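Local atomic coordinates of Mab-21 domain-containing protein (Tribolium castaneum, PDB entry 7LT2), a protein that senses double-stranded RNA in the cytoplasm and joins ATP and GTP into the cyclic dinucleotide 2',3'-cGAMP, a signal of innate immunity. Residues D43-A48 and K116-K121; K120-D125 and L135-S140; L149-N154 and I168-G173. All blocks are in the same frame, centred on the assembly; numbering follows the deposited sequence.

Interaction 1. Residues D43-A48 and K116-K121; sequences DPLFKA and KDFRKK
Leu45 lays one methyl of its fork against the first turn of the helix that holds Phe118. The methyl is CD2. It reaches the backbone more than the ring: Leu45 CD2 is 4.1 Å from Phe118 CA and 4.4 Å from Phe118 CB. The other methyl, CD1, faces the edge of the Phe118 ring and lies near the ring plane. With CG anti to the backbone N (chi1 180°), the methyl fork comes to rest against Phe118. Both residues are buried. The side-chain contact between them is apolar, and the methyl also rests on the backbone of the helix start. The CA atoms of Leu45 and Phe118 are 7.8 Å apart, the closest such pair across the two segments. The Phe118 ring also stacks with Phe122, one turn further along its own helix.

The polar groups lie at one side of this apolar centre. Asp43 is the N-cap of helix 44-49. Its OD2 accepts from Phe46 N at 2.8 Å, with a rather bent N-H...O angle of 143°. Asp43 OD1 accepts from water 1 at 2.8 Å. The same water is only weakly held by Lys121, with NZ at 3.3 Å. Asp43 OD1 and Lys121 NZ are 5.4 Å apart. The water links these opposite charges weakly, without a direct salt bridge. Asp117 precedes the second helix but makes no capping bond with its side chain. Asp117 OD1 makes a salt bridge with Lys120 NZ inside the same segment; the 2.5 Å separation is short and should be read with caution.

Phe46 packs on helix 131-147 and strand 70-77. The pairing is plain packing of two short helix starts, one with a side-chain N-cap, at the edge of the nucleotidyltransferase core of a Mab-21 protein.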
loop_
_atom_site.group_PDB
_atom_site.type_symbol
_atom_site.label_atom_id
_atom_site.label_comp_id
_atom_site.label_asym_id
_atom_site.label_seq_id
_atom_site.Cartn_x
_atom_site.Cartn_y
_atom_site.Cartn_z
ATOM N N ASP A 43 -7.902 -5.122 -24.985
ATOM C CA ASP A 43 -7.230 -6.411 -24.898
ATOM C C ASP A 43 -8.157 -7.480 -24.336
ATOM O O ASP A 43 -8.436 -7.495 -23.130
ATOM C CB ASP A 43 -5.973 -6.309 -24.035
ATOM C CG ASP A 43 -5.069 -7.511 -24.193
ATOM O OD1 ASP A 43 -4.411 -7.624 -25.248
ATOM O OD2 ASP A 43 -5.020 -8.347 -23.269
ATOM N N PRO A 44 -8.636 -8.403 -25.173
ATOM C CA PRO A 44 -9.499 -9.476 -24.657
ATOM C C PRO A 44 -8.836 -10.332 -23.590
ATOM O O PRO A 44 -9.529 -10.820 -22.690
ATOM C CB PRO A 44 -9.823 -10.294 -25.917
ATOM C CG PRO A 44 -9.667 -9.319 -27.045
ATOM C CD PRO A 44 -8.533 -8.419 -26.640
ATOM N N LEU A 45 -7.521 -10.544 -23.666
ATOM C CA LEU A 45 -6.852 -11.334 -22.636
ATOM C C LEU A 45 -6.886 -10.621 -21.290
ATOM O O LEU A 45 -7.085 -11.264 -20.252
ATOM C CB LEU A 45 -5.412 -11.639 -23.051
ATOM C CG LEU A 45 -4.574 -12.463 -22.067
ATOM C CD1 LEU A 45 -5.283 -13.740 -21.631
ATOM C CD2 LEU A 45 -3.214 -12.793 -22.688
ATOM N N PHE A 46 -6.708 -9.294 -21.278
ATOM C CA PHE A 46 -6.861 -8.565 -20.023
ATOM C C PHE A 46 -8.280 -8.680 -19.497
ATOM O O PHE A 46 -8.487 -8.873 -18.295
ATOM C CB PHE A 46 -6.492 -7.088 -20.175
ATOM C CG PHE A 46 -6.871 -6.254 -18.971
ATOM C CD1 PHE A 46 -6.223 -6.433 -17.759
ATOM C CD2 PHE A 46 -7.899 -5.323 -19.041
ATOM C CE1 PHE A 46 -6.579 -5.683 -16.639
ATOM C CE2 PHE A 46 -8.259 -4.571 -17.923
ATOM C CZ PHE A 46 -7.595 -4.753 -16.727
ATOM N N LYS A 47 -9.274 -8.556 -20.379
ATOM C CA LYS A 47 -10.653 -8.668 -19.918
ATOM C C LYS A 47 -10.910 -10.038 -19.308
ATOM O O LYS A 47 -11.593 -10.154 -18.284
ATOM C CB LYS A 47 -11.622 -8.395 -21.068
ATOM C CG LYS A 47 -13.075 -8.292 -20.622
ATOM C CD LYS A 47 -13.972 -7.947 -21.790
ATOM C CE LYS A 47 -15.409 -7.743 -21.335
ATOM N NZ LYS A 47 -16.210 -7.142 -22.427
ATOM N N ALA A 48 -10.332 -11.087 -19.903
ATOM C CA ALA A 48 -10.518 -12.436 -19.377
ATOM C C ALA A 48 -9.807 -12.621 -18.041
ATOM O O ALA A 48 -10.352 -13.253 -17.130
ATOM C CB ALA A 48 -10.024 -13.467 -20.394
ATOM N N LYS A 116 -4.343 -17.607 -26.027
ATOM C CA LYS A 116 -3.370 -18.095 -27.002
ATOM C C LYS A 116 -1.995 -17.476 -26.790
ATOM O O LYS A 116 -0.973 -18.149 -26.966
ATOM C CB LYS A 116 -3.845 -17.817 -28.429
ATOM C CG LYS A 116 -2.872 -18.355 -29.486
ATOM C CD LYS A 116 -3.328 -18.062 -30.903
ATOM C CE LYS A 116 -2.406 -18.741 -31.914
ATOM N NZ LYS A 116 -2.292 -20.196 -31.620
ATOM N N ASP A 117 -1.942 -16.198 -26.415
ATOM C CA ASP A 117 -0.669 -15.513 -26.258
ATOM C C ASP A 117 -0.239 -15.375 -24.801
ATOM O O ASP A 117 0.720 -14.647 -24.525
ATOM C CB ASP A 117 -0.724 -14.127 -26.918
ATOM C CG ASP A 117 -0.790 -14.194 -28.443
ATOM O OD1 ASP A 117 -0.373 -15.213 -29.031
ATOM O OD2 ASP A 117 -1.254 -13.211 -29.056
ATOM N N PHE A 118 -0.907 -16.060 -23.866
ATOM C CA PHE A 118 -0.556 -15.911 -22.454
ATOM C C PHE A 118 0.888 -16.330 -22.192
ATOM O O PHE A 118 1.634 -15.627 -21.502
ATOM C CB PHE A 118 -1.515 -16.713 -21.566
ATOM C CG PHE A 118 -1.255 -16.542 -20.088
ATOM C CD1 PHE A 118 -1.839 -15.496 -19.392
ATOM C CD2 PHE A 118 -0.425 -17.416 -19.403
ATOM C CE1 PHE A 118 -1.597 -15.319 -18.036
ATOM C CE2 PHE A 118 -0.178 -17.243 -18.045
ATOM C CZ PHE A 118 -0.766 -16.193 -17.362
ATOM N N ARG A 119 1.300 -17.479 -22.732
ATOM C CA ARG A 119 2.664 -17.949 -22.518
ATOM C C ARG A 119 3.685 -16.938 -23.034
ATOM O O ARG A 119 4.622 -16.566 -22.318
ATOM C CB ARG A 119 2.854 -19.316 -23.188
ATOM C CG ARG A 119 4.246 -19.890 -23.024
ATOM C CD ARG A 119 4.351 -21.305 -23.591
ATOM N NE ARG A 119 3.839 -22.318 -22.671
ATOM C CZ ARG A 119 2.928 -23.233 -22.980
ATOM N NH1 ARG A 119 2.387 -23.294 -24.186
ATOM N NH2 ARG A 119 2.567 -24.124 -22.063
ATOM N N LYS A 120 3.513 -16.474 -24.278
ATOM C CA LYS A 120 4.441 -15.501 -24.849
ATOM C C LYS A 120 4.528 -14.245 -23.998
ATOM O O LYS A 120 5.611 -13.670 -23.838
ATOM C CB LYS A 120 4.012 -15.096 -26.261
ATOM C CG LYS A 120 4.082 -16.136 -27.337
ATOM C CD LYS A 120 3.757 -15.457 -28.664
ATOM C CE LYS A 120 2.930 -16.341 -29.555
ATOM N NZ LYS A 120 1.657 -16.697 -28.891
ATOM N N LYS A 121 3.391 -13.785 -23.477
ATOM C CA LYS A 121 3.335 -12.474 -22.837
ATOM C C LYS A 121 3.759 -12.504 -21.376
ATOM O O LYS A 121 4.248 -11.490 -20.868
ATOM C CB LYS A 121 1.921 -11.889 -22.930
ATOM C CG LYS A 121 1.434 -11.596 -24.340
ATOM C CD LYS A 121 2.331 -10.612 -25.059
ATOM C CE LYS A 121 1.778 -10.276 -26.437
ATOM N NZ LYS A 121 0.405 -9.709 -26.361
HETATM O O HOH W 1 -2.431 -9.478 -24.656
#

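Interaction 2. Residues K120-D125 and L135-S140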
loop_
_atom_site.group_PDB
_atom_site.type_symbol
_atom_site.label_atom_id
_atom_site.label_comp_id
_atom_site.label_asym_id
_atom_site.label_seq_id
_atom_site.Cartn_x
_atom_site.Cartn_y
_atom_site.Cartn_z
ATOM N N LYS A 120 3.513 -16.474 -24.278
ATOM C CA LYS A 120 4.441 -15.501 -24.849
ATOM C C LYS A 120 4.528 -14.245 -23.998
ATOM O O LYS A 120 5.611 -13.670 -23.838
ATOM C CB LYS A 120 4.012 -15.096 -26.261
ATOM C CG LYS A 120 4.082 -16.136 -27.337
ATOM C CD LYS A 120 3.757 -15.457 -28.664
ATOM C CE LYS A 120 2.930 -16.341 -29.555
ATOM N NZ LYS A 120 1.657 -16.697 -28.891
ATOM N N LYS A 121 3.391 -13.785 -23.477
ATOM C CA LYS A 121 3.335 -12.474 -22.837
ATOM C C LYS A 121 3.759 -12.504 -21.376
ATOM O O LYS A 121 4.248 -11.490 -20.868
ATOM C CB LYS A 121 1.921 -11.889 -22.930
ATOM C CG LYS A 121 1.434 -11.596 -24.340
ATOM C CD LYS A 121 2.331 -10.612 -25.059
ATOM C CE LYS A 121 1.778 -10.276 -26.437
ATOM N NZ LYS A 121 0.405 -9.709 -26.361
ATOM N N PHE A 122 3.582 -13.632 -20.680
ATOM C CA PHE A 122 3.746 -13.662 -19.233
ATOM C C PHE A 122 4.783 -14.643 -18.703
ATOM O O PHE A 122 5.250 -14.449 -17.574
ATOM C CB PHE A 122 2.416 -14.001 -18.540
ATOM C CG PHE A 122 1.369 -12.939 -18.649
ATOM C CD1 PHE A 122 0.473 -12.937 -19.707
ATOM C CD2 PHE A 122 1.247 -11.966 -17.669
ATOM C CE1 PHE A 122 -0.518 -11.969 -19.793
ATOM C CE2 PHE A 122 0.263 -10.996 -17.753
ATOM C CZ PHE A 122 -0.620 -10.999 -18.819
ATOM N N LEU A 123 5.136 -15.689 -19.446
ATOM C CA LEU A 123 5.849 -16.825 -18.881
ATOM C C LEU A 123 7.279 -16.905 -19.396
ATOM O O LEU A 123 7.545 -16.656 -20.575
ATOM C CB LEU A 123 5.124 -18.136 -19.196
ATOM C CG LEU A 123 3.690 -18.192 -18.674
ATOM C CD1 LEU A 123 3.061 -19.552 -18.992
ATOM C CD2 LEU A 123 3.661 -17.902 -17.172
ATOM N N ALA A 124 8.188 -17.263 -18.502
ATOM C CA ALA A 124 9.573 -17.520 -18.863
ATOM C C ALA A 124 9.728 -19.016 -19.132
ATOM O O ALA A 124 8.740 -19.723 -19.350
ATOM C CB ALA A 124 10.505 -17.012 -17.761
ATOM N N ASP A 125 10.962 -19.513 -19.122
ATOM C CA ASP A 125 11.195 -20.932 -19.352
ATOM C C ASP A 125 10.505 -21.770 -18.283
ATOM O O ASP A 125 10.440 -21.385 -17.111
ATOM C CB ASP A 125 12.698 -21.216 -19.380
ATOM C CG ASP A 125 13.458 -20.478 -18.287
ATOM O OD1 ASP A 125 12.839 -20.102 -17.266
ATOM O OD2 ASP A 125 14.677 -20.265 -18.456
ATOM N N LEU A 135 5.146 -6.867 -16.119
ATOM C CA LEU A 135 5.195 -5.410 -16.057
ATOM C C LEU A 135 5.230 -4.795 -17.454
ATOM O O LEU A 135 4.573 -3.778 -17.710
ATOM C CB LEU A 135 6.401 -4.964 -15.229
ATOM C CG LEU A 135 6.289 -5.206 -13.719
ATOM C CD1 LEU A 135 7.661 -5.153 -13.058
ATOM C CD2 LEU A 135 5.358 -4.181 -13.078
ATOM N N ARG A 136 5.981 -5.406 -18.376
ATOM C CA ARG A 136 6.032 -4.887 -19.741
ATOM C C ARG A 136 4.680 -5.019 -20.429
ATOM O O ARG A 136 4.274 -4.130 -21.188
ATOM C CB ARG A 136 7.117 -5.608 -20.543
ATOM C CG ARG A 136 8.516 -5.284 -20.069
ATOM C CD ARG A 136 9.572 -5.728 -21.065
ATOM N NE ARG A 136 9.670 -7.179 -21.146
ATOM C CZ ARG A 136 10.376 -7.929 -20.310
ATOM N NH1 ARG A 136 11.041 -7.397 -19.297
ATOM N NH2 ARG A 136 10.420 -9.244 -20.498
ATOM N N TRP A 137 3.968 -6.117 -20.168
ATOM C CA TRP A 137 2.650 -6.308 -20.763
ATOM C C TRP A 137 1.671 -5.248 -20.278
ATOM O O TRP A 137 0.923 -4.672 -21.077
ATOM C CB TRP A 137 2.137 -7.709 -20.436
ATOM C CG TRP A 137 0.759 -8.005 -20.929
ATOM C CD1 TRP A 137 0.409 -8.422 -22.179
ATOM C CD2 TRP A 137 -0.453 -7.937 -20.173
ATOM N NE1 TRP A 137 -0.953 -8.610 -22.252
ATOM C CE2 TRP A 137 -1.503 -8.323 -21.031
ATOM C CE3 TRP A 137 -0.753 -7.595 -18.853
ATOM C CZ2 TRP A 137 -2.831 -8.365 -20.614
ATOM C CZ3 TRP A 137 -2.073 -7.636 -18.438
ATOM C CH2 TRP A 137 -3.096 -8.020 -19.317
ATOM N N MET A 138 1.670 -4.965 -18.972
ATOM C CA MET A 138 0.749 -3.965 -18.443
ATOM C C MET A 138 1.107 -2.565 -18.936
ATOM O O MET A 138 0.219 -1.780 -19.282
ATOM C CB MET A 138 0.744 -4.016 -16.913
ATOM C CG MET A 138 -0.159 -2.986 -16.256
ATOM S SD MET A 138 -1.894 -3.170 -16.733
ATOM C CE MET A 138 -2.338 -4.664 -15.858
ATOM N N GLU A 139 2.402 -2.238 -18.977
ATOM C CA GLU A 139 2.833 -0.946 -19.502
ATOM C C GLU A 139 2.352 -0.751 -20.937
ATOM O O GLU A 139 1.833 0.314 -21.290
ATOM C CB GLU A 139 4.359 -0.839 -19.416
ATOM C CG GLU A 139 4.961 0.339 -20.154
ATOM C CD GLU A 139 6.484 0.301 -20.159
ATOM O OE1 GLU A 139 7.063 -0.696 -19.677
ATOM O OE2 GLU A 139 7.102 1.271 -20.649
ATOM N N SER A 140 2.507 -1.779 -21.776
ATOM C CA SER A 140 2.032 -1.694 -23.153
ATOM C C SER A 140 0.523 -1.483 -23.209
ATOM O O SER A 140 0.032 -0.648 -23.977
ATOM C CB SER A 140 2.436 -2.959 -23.914
ATOM O OG SER A 140 1.853 -2.996 -25.200
HETATM O O HOH W 1 -2.431 -9.478 -24.656
#
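Phe122 drives the tip of its ring into one face of the Trp137 indole. The tip atom CZ stands 3.3 Å above the indole plane, over its centre. It is 3.4 Å from Trp137 CD2 and equally close to Trp137 CE3. CE1 and CE2 of Phe122 follow on the two sides of the tip, CE1 toward Trp137 CE2 and CE2 toward Trp137 CE3. The pair is a tilted edge-to-face contact. The phenyl centroid is 4.6 Å from that of the five-membered ring, and the planes meet at 51°. Trp137 reaches the phenyl with CG anti to the backbone N (chi1 177°), which carries the indole out from helix 131-147. Both rings are buried. Leu45 and Leu49 also pack on Phe122, while Phe46 and Leu77 touch Trp137.

The looser part lies beside the pyrrole end of the indole. Lys121 is exposed and runs past Trp137 at about a right angle. Its aliphatic CB, CG and CD all gather near Trp137 CD1, with CB at 3.9 Å. The chain bends at chi2 (-59°) and again at chi4, which brings NZ to the side of water 1. Trp137 NE1 donates to this water at 3.0 Å, and the water lies in the plane of the indole at its edge. One water therefore serves both the buried tryptophan and the exposed lysine.

The direct contact is van der Waals and aromatic, with the weakly positive rim of the phenyl probably attracted to the electron-rich indole face. The one indole N-H is satisfied by water and not by the opposing segment. The chemistry implies an apolar aromatic centre with a water-bridged polar edge.

Interaction 3. Residues L149-N154 and I168-G173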
loop_
_atom_site.group_PDB
_atom_site.type_symbol
_atom_site.label_atom_id
_atom_site.label_comp_id
_atom_site.label_asym_id
_atom_site.label_seq_id
_atom_site.Cartn_x
_atom_site.Cartn_y
_atom_site.Cartn_z
ATOM N N LEU A 149 -7.948 7.697 -25.535
ATOM C CA LEU A 149 -8.700 8.675 -24.768
ATOM C C LEU A 149 -8.567 10.054 -25.394
ATOM O O LEU A 149 -7.597 10.336 -26.103
ATOM C CB LEU A 149 -8.200 8.709 -23.323
ATOM C CG LEU A 149 -8.267 7.387 -22.555
ATOM C CD1 LEU A 149 -7.738 7.562 -21.138
ATOM C CD2 LEU A 149 -9.683 6.840 -22.539
ATOM N N PRO A 150 -9.538 10.939 -25.163
ATOM C CA PRO A 150 -9.402 12.321 -25.640
ATOM C C PRO A 150 -8.248 13.010 -24.930
ATOM O O PRO A 150 -8.126 12.935 -23.706
ATOM C CB PRO A 150 -10.746 12.966 -25.274
ATOM C CG PRO A 150 -11.665 11.842 -24.953
ATOM C CD PRO A 150 -10.809 10.720 -24.457
ATOM N N TRP A 151 -7.398 13.676 -25.703
ATOM C CA TRP A 151 -6.298 14.449 -25.147
ATOM C C TRP A 151 -6.591 15.935 -25.278
ATOM O O TRP A 151 -7.077 16.396 -26.316
ATOM C CB TRP A 151 -4.969 14.130 -25.837
ATOM C CG TRP A 151 -4.437 12.743 -25.593
ATOM C CD1 TRP A 151 -5.065 11.721 -24.942
ATOM C CD2 TRP A 151 -3.162 12.234 -26.005
ATOM N NE1 TRP A 151 -4.258 10.602 -24.929
ATOM C CE2 TRP A 151 -3.086 10.893 -25.574
ATOM C CE3 TRP A 151 -2.080 12.781 -26.702
ATOM C CZ2 TRP A 151 -1.967 10.092 -25.815
ATOM C CZ3 TRP A 151 -0.970 11.984 -26.942
ATOM C CH2 TRP A 151 -0.922 10.654 -26.499
ATOM N N VAL A 152 -6.303 16.677 -24.215
ATOM C CA VAL A 152 -6.310 18.129 -24.241
ATOM C C VAL A 152 -4.901 18.599 -23.914
ATOM O O VAL A 152 -4.068 17.836 -23.417
ATOM C CB VAL A 152 -7.335 18.733 -23.257
ATOM C CG1 VAL A 152 -8.735 18.244 -23.581
ATOM C CG2 VAL A 152 -6.963 18.388 -21.821
ATOM N N ASN A 153 -4.634 19.865 -24.215
ATOM C CA ASN A 153 -3.361 20.515 -23.869
ATOM C C ASN A 153 -2.231 19.680 -24.469
ATOM O O ASN A 153 -2.256 19.408 -25.680
ATOM C CB ASN A 153 -3.313 20.715 -22.357
ATOM C CG ASN A 153 -2.259 21.718 -21.934
ATOM O OD1 ASN A 153 -1.086 21.599 -22.297
ATOM N ND2 ASN A 153 -2.674 22.723 -21.170
ATOM N N ASN A 154 -1.245 19.245 -23.687
ATOM C CA ASN A 154 -0.127 18.448 -24.191
ATOM C C ASN A 154 -0.195 17.061 -23.560
ATOM O O ASN A 154 0.259 16.862 -22.430
ATOM C CB ASN A 154 1.208 19.122 -23.889
ATOM C CG ASN A 154 2.383 18.363 -24.472
ATOM O OD1 ASN A 154 2.345 17.934 -25.624
ATOM N ND2 ASN A 154 3.427 18.178 -23.671
ATOM N N ILE A 168 -5.895 13.542 -16.761
ATOM C CA ILE A 168 -4.968 12.471 -16.423
ATOM C C ILE A 168 -3.668 12.710 -17.175
ATOM O O ILE A 168 -3.654 12.761 -18.412
ATOM C CB ILE A 168 -5.543 11.084 -16.744
ATOM C CG1 ILE A 168 -6.733 10.777 -15.837
ATOM C CG2 ILE A 168 -4.479 10.019 -16.566
ATOM C CD1 ILE A 168 -7.287 9.394 -16.046
ATOM N N ASN A 169 -2.586 12.870 -16.425
ATOM C CA ASN A 169 -1.239 12.889 -16.959
ATOM C C ASN A 169 -0.552 11.585 -16.573
ATOM O O ASN A 169 -0.987 10.887 -15.655
ATOM C CB ASN A 169 -0.467 14.104 -16.435
ATOM C CG ASN A 169 -1.058 15.418 -16.921
ATOM O OD1 ASN A 169 -0.897 15.787 -18.086
ATOM N ND2 ASN A 169 -1.743 16.128 -16.034
ATOM N N TRP A 170 0.507 11.230 -17.295
ATOM C CA TRP A 170 1.115 9.934 -17.031
ATOM C C TRP A 170 2.611 9.977 -17.288
ATOM O O TRP A 170 3.116 10.804 -18.057
ATOM C CB TRP A 170 0.495 8.823 -17.878
ATOM C CG TRP A 170 0.855 8.951 -19.296
ATOM C CD1 TRP A 170 1.962 8.439 -19.917
ATOM C CD2 TRP A 170 0.131 9.667 -20.287
ATOM N NE1 TRP A 170 1.960 8.787 -21.243
ATOM C CE2 TRP A 170 0.845 9.542 -21.497
ATOM C CE3 TRP A 170 -1.059 10.396 -20.277
ATOM C CZ2 TRP A 170 0.406 10.117 -22.683
ATOM C CZ3 TRP A 170 -1.494 10.959 -21.455
ATOM C CH2 TRP A 170 -0.762 10.823 -22.641
ATOM N N TRP A 171 3.302 9.036 -16.654
ATOM C CA TRP A 171 4.749 8.886 -16.738
ATOM C C TRP A 171 5.106 7.553 -16.095
ATOM O O TRP A 171 4.277 6.915 -15.446
ATOM C CB TRP A 171 5.478 10.044 -16.045
ATOM C CG TRP A 171 5.061 10.234 -14.609
ATOM C CD1 TRP A 171 5.601 9.628 -13.511
ATOM C CD2 TRP A 171 4.016 11.090 -14.122
ATOM N NE1 TRP A 171 4.952 10.050 -12.372
ATOM C CE2 TRP A 171 3.978 10.948 -12.721
ATOM C CE3 TRP A 171 3.110 11.961 -14.735
ATOM C CZ2 TRP A 171 3.064 11.636 -11.924
ATOM C CZ3 TRP A 171 2.204 12.648 -13.941
ATOM C CH2 TRP A 171 2.192 12.485 -12.550
ATOM N N LYS A 172 6.357 7.143 -16.265
ATOM C CA LYS A 172 6.835 5.889 -15.686
ATOM C C LYS A 172 8.097 6.178 -14.882
ATOM O O LYS A 172 9.189 6.282 -15.444
ATOM C CB LYS A 172 7.083 4.849 -16.771
ATOM C CG LYS A 172 7.336 3.459 -16.241
ATOM C CD LYS A 172 7.250 2.436 -17.358
ATOM C CE LYS A 172 7.570 1.044 -16.850
ATOM N NZ LYS A 172 8.979 0.953 -16.384
ATOM N N GLY A 173 7.947 6.319 -13.569
ATOM C CA GLY A 173 9.068 6.507 -12.675
ATOM C C GLY A 173 9.475 5.256 -11.938
ATOM O O GLY A 173 10.289 5.330 -11.011
#
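Trp151 and Trp170 meet at the far ends of their indoles, and their side chains cross at about a right angle. Trp170 brings its CH2 corner over one face of Trp151. That atom lies 3.4 Å above the Trp151 plane, displaced toward the rim. The closest pair is Trp151 CZ2 to Trp170 CH2 at 3.5 Å. Trp151 CE2 is also near, 3.7 Å from Trp170 CH2. The planes meet at 50° and the six-membered rings are 5.2 Å apart between centroids. This is an oblique aromatic contact.

Trp170 takes the less usual position between the backbone N and the carbonyl carbon (chi1 70°), with its indole reaching toward Trp151. The indole N-H of Trp151 is bonded to Leu146 O, on helix 131-147, which helps to fix the rotation of the ring. Trp170 also packs on Leu146, and both tryptophans touch Cys157.

Strand 156-161 lies between the two strands in the sheet and pairs antiparallel with each. The tryptophans thus meet across a middle strand, a next-but-one contact typical of an antiparallel meander, here within the nucleotidyltransferase domain.

Interactions 1 and 2 form one continuous patch, with centres about 10 Å apart. They share Lys120, Lys121 and water 1, and both use helix 118-122. Leu45 CD2 touches Phe122 CE1 at 4.0 Å, and Phe46 CB lies 3.6 Å from Trp137 CH2. The centre of interaction 3 is about 25 Å from that of interaction 1, with no touch. It is about 23 Å from that of interaction 2, which it meets where Glu139 OE1 packs on Lys172 CE at 3.4 Å. Interactions 1 and 2 lie away from the nucleotide and metal sites. The Trp170 side chain is about 9 Å from that of Asp193, a probable catalytic magnesium ligand.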